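Yersinopine dehydrogenase (Yersinia pestis, PDB 6C4M) catalyses the NADPH-dependent reductive condensation of pyruvate with an amino-acid-derived intermediate, the last step in the biosynthesis of the metallophore yersinopine. Local coordinates at residues 34-39 and 72-77; 119-124 and 146-151. All coordinates share one frame; numbering follows the deposited sequence.

How the contacts relate
Both contacts belong to the N-terminal part of the chain, which holds the annotated NADP-binding residues, and both are largely buried, yet they share no helix or strand, and their centres lie about 27 Å apart. In contact 1 a helix meets a strand: helix 32-44, whose start binds NADP, rests on strand 71-76, and a glutamine amide is set among the aliphatic groups. Contact 2 joins residues of and just after helix 117-121, which pack on the sheet, to helix 144-154 through leucine, valine and a little methionine, with one exposed glutamine at its margin. The buried glutamine of contact 1 is hydrogen-bonded beyond the two segments, its side chain about 4 Å from that of the NADP-binding Thr-172; contact 2 is away from the annotated sites.

Contact 1 (34-39 and 72-77); sequences AIQLAV and LYLQGT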
loop_
_atom_site.group_PDB
_atom_site.type_symbol
_atom_site.label_atom_id
_atom_site.label_comp_id
_atom_site.label_asym_id
_atom_site.label_seq_id
_atom_site.Cartn_x
_atom_site.Cartn_y
_atom_site.Cartn_z
ATOM N N ALA A 34 18.891 23.505 -16.799
ATOM C CA ALA A 34 19.696 24.214 -17.789
ATOM C C ALA A 34 21.169 24.135 -17.449
ATOM O O ALA A 34 22.016 24.147 -18.350
ATOM C CB ALA A 34 19.253 25.675 -17.897
ATOM N N ILE A 35 21.505 24.039 -16.166
ATOM C CA ILE A 35 22.906 23.876 -15.806
ATOM C C ILE A 35 23.406 22.512 -16.271
ATOM O O ILE A 35 24.471 22.403 -16.893
ATOM C CB ILE A 35 23.099 24.081 -14.294
ATOM C CG1 ILE A 35 22.727 25.521 -13.917
ATOM C CG2 ILE A 35 24.521 23.794 -13.880
ATOM C CD1 ILE A 35 22.566 25.732 -12.417
ATOM N N GLN A 36 22.644 21.448 -16.000
ATOM C CA GLN A 36 23.044 20.132 -16.497
ATOM C C GLN A 36 23.174 20.147 -18.014
ATOM O O GLN A 36 24.126 19.591 -18.579
ATOM C CB GLN A 36 22.033 19.071 -16.106
ATOM C CG GLN A 36 22.360 17.650 -16.667
ATOM C CD GLN A 36 23.582 17.014 -16.017
ATOM O OE1 GLN A 36 23.664 16.893 -14.784
ATOM N NE2 GLN A 36 24.539 16.607 -16.844
ATOM N N LEU A 37 22.159 20.699 -18.682
ATOM C CA LEU A 37 22.157 20.786 -20.135
ATOM C C LEU A 37 23.375 21.541 -20.635
ATOM O O LEU A 37 24.046 21.099 -21.570
ATOM C CB LEU A 37 20.880 21.476 -20.605
ATOM C CG LEU A 37 20.701 21.766 -22.092
ATOM C CD1 LEU A 37 20.649 20.488 -22.905
ATOM C CD2 LEU A 37 19.421 22.582 -22.259
ATOM N N ALA A 38 23.664 22.699 -20.035
ATOM C CA ALA A 38 24.792 23.497 -20.510
ATOM C C ALA A 38 26.099 22.730 -20.406
ATOM O O ALA A 38 26.945 22.807 -21.306
ATOM C CB ALA A 38 24.887 24.800 -19.726
ATOM N N VAL A 39 26.290 21.994 -19.305
ATOM C CA VAL A 39 27.496 21.180 -19.162
ATOM C C VAL A 39 27.538 20.112 -20.241
ATOM O O VAL A 39 28.578 19.884 -20.871
ATOM C CB VAL A 39 27.546 20.568 -17.749
ATOM C CG1 VAL A 39 28.569 19.436 -17.670
ATOM C CG2 VAL A 39 27.864 21.645 -16.736
ATOM N N LEU A 72 28.769 28.368 -14.470
ATOM C CA LEU A 72 27.833 27.517 -13.761
ATOM C C LEU A 72 28.558 26.266 -13.274
ATOM O O LEU A 72 29.551 25.835 -13.865
ATOM C CB LEU A 72 26.666 27.125 -14.665
ATOM C CG LEU A 72 25.976 28.299 -15.346
ATOM C CD1 LEU A 72 24.937 27.779 -16.324
ATOM C CD2 LEU A 72 25.358 29.182 -14.281
ATOM N N TYR A 73 28.041 25.688 -12.194
ATOM C CA TYR A 73 28.656 24.553 -11.511
ATOM C C TYR A 73 27.650 23.424 -11.352
ATOM O O TYR A 73 26.474 23.667 -11.057
ATOM C CB TYR A 73 29.187 24.970 -10.135
ATOM C CG TYR A 73 30.306 25.983 -10.222
ATOM C CD1 TYR A 73 31.621 25.577 -10.408
ATOM C CD2 TYR A 73 30.048 27.348 -10.143
ATOM C CE1 TYR A 73 32.649 26.494 -10.503
ATOM C CE2 TYR A 73 31.076 28.273 -10.227
ATOM C CZ TYR A 73 32.376 27.836 -10.408
ATOM O OH TYR A 73 33.408 28.745 -10.504
ATOM N N LEU A 74 28.125 22.191 -11.544
ATOM C CA LEU A 74 27.291 21.000 -11.488
ATOM C C LEU A 74 28.037 19.886 -10.767
ATOM O O LEU A 74 29.252 19.730 -10.919
ATOM C CB LEU A 74 26.894 20.509 -12.885
ATOM C CG LEU A 74 26.156 19.161 -13.027
ATOM C CD1 LEU A 74 24.690 19.222 -12.632
ATOM C CD2 LEU A 74 26.290 18.700 -14.470
ATOM N N GLN A 75 27.289 19.095 -10.005
ATOM C CA GLN A 75 27.823 17.909 -9.351
ATOM C C GLN A 75 26.923 16.713 -9.607
ATOM O O GLN A 75 25.693 16.823 -9.580
ATOM C CB GLN A 75 27.983 18.115 -7.841
ATOM C CG GLN A 75 28.994 19.192 -7.484
ATOM C CD GLN A 75 29.444 19.115 -6.041
ATOM O OE1 GLN A 75 30.629 19.279 -5.739
ATOM N NE2 GLN A 75 28.502 18.860 -5.139
ATOM N N GLY A 76 27.545 15.574 -9.863
ATOM C CA GLY A 76 26.829 14.328 -9.916
ATOM C C GLY A 76 26.775 13.665 -8.550
ATOM O O GLY A 76 27.670 13.814 -7.723
ATOM N N THR A 77 25.712 12.900 -8.340
ATOM C CA THR A 77 25.321 12.465 -7.013
ATOM C C THR A 77 24.655 11.101 -7.123
ATOM O O THR A 77 24.006 10.795 -8.126
ATOM C CB THR A 77 24.410 13.538 -6.407
ATOM O OG1 THR A 77 25.193 14.373 -5.549
ATOM C CG2 THR A 77 23.251 12.964 -5.662
#
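Helix 34-39 passes almost perpendicularly over strand 72-76, at 92° and with 8.2 Å between the two axes, so that Ile-35 reaches both Leu-72 and Leu-74, which project from the same face of the strand. Ile-35 CG1 lies 4.0 Å from Leu-72 CD1, while CG2, anti to the backbone N, comes to 3.4 Å from Tyr-73 O and lies between Leu-72 CB and Leu-74 CB, 4.2 Å from the latter. A beta-branched residue suits this place because its two branches let one residue touch neighbouring positions of the strand. One helical turn on, Val-39 CB comes within 4.0 Å of Leu-74 CD2. The NADP-binding residues Ala-30 to Ala-33 run from the turn into the start of this helix, consistent with the GxGxxA pattern of a Rossmann-type fold; Ala-34 fits that pattern, and its small methyl packs on Ile-27 of strand 25-28. Gln-36 is the polar member. Its chain bends at chi2 (70°) and brings the amide across the end of Leu-74, with OE1 3.2 Å from Leu-74 CD2. Glutamine is tolerated in this buried spot because OE1 hydrogen-bonds Thr-206 OG1 and NE2 hydrogen-bonds Gln-84 OE1, two partners that should fix the rotation of the amide beside the NADP-binding Thr-172.

Contact 2 (119-124 and 146-151); sequences AVLQQI and LMVQNL
With chi1 at -70° and chi2 at 169°, Leu-121 holds CG anti to its carbonyl carbon and extends CD1 to the facing helix, where it meets Val-148 and Leu-151. Leu-151 answers with the same rotamer and lays CD1 3.7 Å from Leu-121 CB, the two side chains passing at a slant. Against Val-148 the leucine runs at about a right angle, and the approach is tight: Leu-121 CD1 is only 3.4 Å from Val-148 CG2, closer than carbon atoms usually pack. Leucine has the length to bridge backbones whose nearest CA atoms, those of Leu-121 and Leu-151, are 7.7 Å apart; valine is compact. Met-147 adds a lighter touch through CE, 4.4 Å from Leu-121 CD1. This is apolar packing between the helices that follow the parallel strands 107-110 and 134-137 of the Rossmann-type sheet, away from the annotated sites. At the margin Gln-122 lays its amide end, through OE1, 3.7 Å from Leu-151 CD2, crossing it at about a right angle; the exposed rim suits a polar residue. Leu-121 to Ile-124 form a type I beta turn. Val-120 and Leu-121 pack on Leu-110 of strand 107-110, Ile-124 reaches Leu-108 and Leu-28, and Met-147 and Asn-150 touch helix 459-471.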
loop_
_atom_site.group_PDB
_atom_site.type_symbol
_atom_site.label_atom_id
_atom_site.label_comp_id
_atom_site.label_asym_id
_atom_site.label_seq_id
_atom_site.Cartn_x
_atom_site.Cartn_y
_atom_site.Cartn_z
ATOM N N ALA A 119 3.994 31.728 -24.511
ATOM C CA ALA A 119 4.286 33.075 -24.032
ATOM C C ALA A 119 5.721 33.459 -24.375
ATOM O O ALA A 119 5.996 34.606 -24.742
ATOM C CB ALA A 119 4.022 33.148 -22.514
ATOM N N VAL A 120 6.636 32.490 -24.320
ATOM C CA VAL A 120 8.037 32.737 -24.657
ATOM C C VAL A 120 8.194 32.946 -26.154
ATOM O O VAL A 120 8.725 33.965 -26.606
ATOM C CB VAL A 120 8.924 31.578 -24.154
ATOM C CG1 VAL A 120 10.364 31.685 -24.737
ATOM C CG2 VAL A 120 8.980 31.562 -22.636
ATOM N N LEU A 121 7.698 32.004 -26.952
ATOM C CA LEU A 121 7.922 32.076 -28.387
ATOM C C LEU A 121 7.333 33.347 -28.998
ATOM O O LEU A 121 7.913 33.892 -29.951
ATOM C CB LEU A 121 7.365 30.823 -29.066
ATOM C CG LEU A 121 8.184 29.563 -28.734
ATOM C CD1 LEU A 121 7.425 28.338 -29.207
ATOM C CD2 LEU A 121 9.575 29.558 -29.316
ATOM N N GLN A 122 6.221 33.854 -28.454
ATOM C CA GLN A 122 5.607 35.089 -28.962
ATOM C C GLN A 122 6.469 36.315 -28.726
ATOM O O GLN A 122 6.280 37.342 -29.400
ATOM C CB GLN A 122 4.244 35.324 -28.303
ATOM C CG GLN A 122 3.081 34.453 -28.838
ATOM C CD GLN A 122 2.770 34.667 -30.331
ATOM O OE1 GLN A 122 3.558 34.311 -31.197
ATOM N NE2 GLN A 122 1.616 35.235 -30.622
ATOM N N GLN A 123 7.388 36.249 -27.775
ATOM C CA GLN A 123 8.263 37.371 -27.487
ATOM C C GLN A 123 9.591 37.316 -28.246
ATOM O O GLN A 123 10.383 38.246 -28.123
ATOM C CB GLN A 123 8.540 37.447 -25.989
ATOM C CG GLN A 123 7.336 37.886 -25.126
ATOM C CD GLN A 123 7.625 37.770 -23.636
ATOM O OE1 GLN A 123 8.355 38.579 -23.062
ATOM N NE2 GLN A 123 7.081 36.732 -23.007
ATOM N N ILE A 124 9.868 36.263 -29.008
ATOM C CA ILE A 124 11.164 36.138 -29.675
ATOM C C ILE A 124 11.126 36.895 -31.000
ATOM O O ILE A 124 10.227 36.668 -31.829
ATOM C CB ILE A 124 11.573 34.672 -29.897
ATOM C CG1 ILE A 124 11.964 34.048 -28.543
ATOM C CG2 ILE A 124 12.755 34.579 -30.899
ATOM C CD1 ILE A 124 11.922 32.616 -28.530
ATOM N N LEU A 146 3.305 20.724 -32.504
ATOM C CA LEU A 146 2.397 21.311 -33.469
ATOM C C LEU A 146 2.251 22.810 -33.232
ATOM O O LEU A 146 2.219 23.594 -34.181
ATOM C CB LEU A 146 1.031 20.640 -33.370
ATOM C CG LEU A 146 0.903 19.266 -33.974
ATOM C CD1 LEU A 146 -0.366 18.560 -33.477
ATOM C CD2 LEU A 146 0.913 19.351 -35.487
ATOM N N MET A 147 2.123 23.217 -31.964
ATOM C CA MET A 147 1.974 24.628 -31.638
ATOM C C MET A 147 3.201 25.419 -32.079
ATOM O O MET A 147 3.089 26.464 -32.731
ATOM C CB MET A 147 1.758 24.778 -30.138
ATOM C CG MET A 147 1.038 26.049 -29.715
ATOM S SD MET A 147 1.642 26.605 -28.100
ATOM C CE MET A 147 3.178 27.278 -28.857
ATOM N N VAL A 148 4.383 24.944 -31.700
ATOM C CA VAL A 148 5.620 25.618 -32.090
ATOM C C VAL A 148 5.771 25.665 -33.609
ATOM O O VAL A 148 6.218 26.682 -34.162
ATOM C CB VAL A 148 6.814 24.932 -31.413
ATOM C CG1 VAL A 148 8.150 25.448 -31.944
ATOM C CG2 VAL A 148 6.667 25.139 -29.923
ATOM N N GLN A 149 5.440 24.575 -34.311
ATOM C CA GLN A 149 5.510 24.610 -35.774
ATOM C C GLN A 149 4.689 25.759 -36.322
ATOM O O GLN A 149 5.102 26.473 -37.255
ATOM C CB GLN A 149 4.968 23.326 -36.393
ATOM C CG GLN A 149 5.854 22.130 -36.391
ATOM C CD GLN A 149 5.169 21.005 -37.131
ATOM O OE1 GLN A 149 4.717 20.061 -36.517
ATOM N NE2 GLN A 149 5.023 21.144 -38.446
ATOM N N ASN A 150 3.466 25.876 -35.810
ATOM C CA ASN A 150 2.544 26.879 -36.320
ATOM C C ASN A 150 3.123 28.277 -36.161
ATOM O O ASN A 150 3.088 29.089 -37.092
ATOM C CB ASN A 150 1.205 26.761 -35.588
ATOM C CG ASN A 150 0.167 27.677 -36.151
ATOM O OD1 ASN A 150 0.117 28.853 -35.805
ATOM N ND2 ASN A 150 -0.652 27.157 -37.049
ATOM N N LEU A 151 3.661 28.583 -34.977
ATOM C CA LEU A 151 4.239 29.909 -34.760
ATOM C C LEU A 151 5.426 30.151 -35.676
ATOM O O LEU A 151 5.585 31.238 -36.246
ATOM C CB LEU A 151 4.672 30.067 -33.304
ATOM C CG LEU A 151 3.582 29.999 -32.214
ATOM C CD1 LEU A 151 4.222 30.194 -30.838
ATOM C CD2 LEU A 151 2.509 31.038 -32.427
#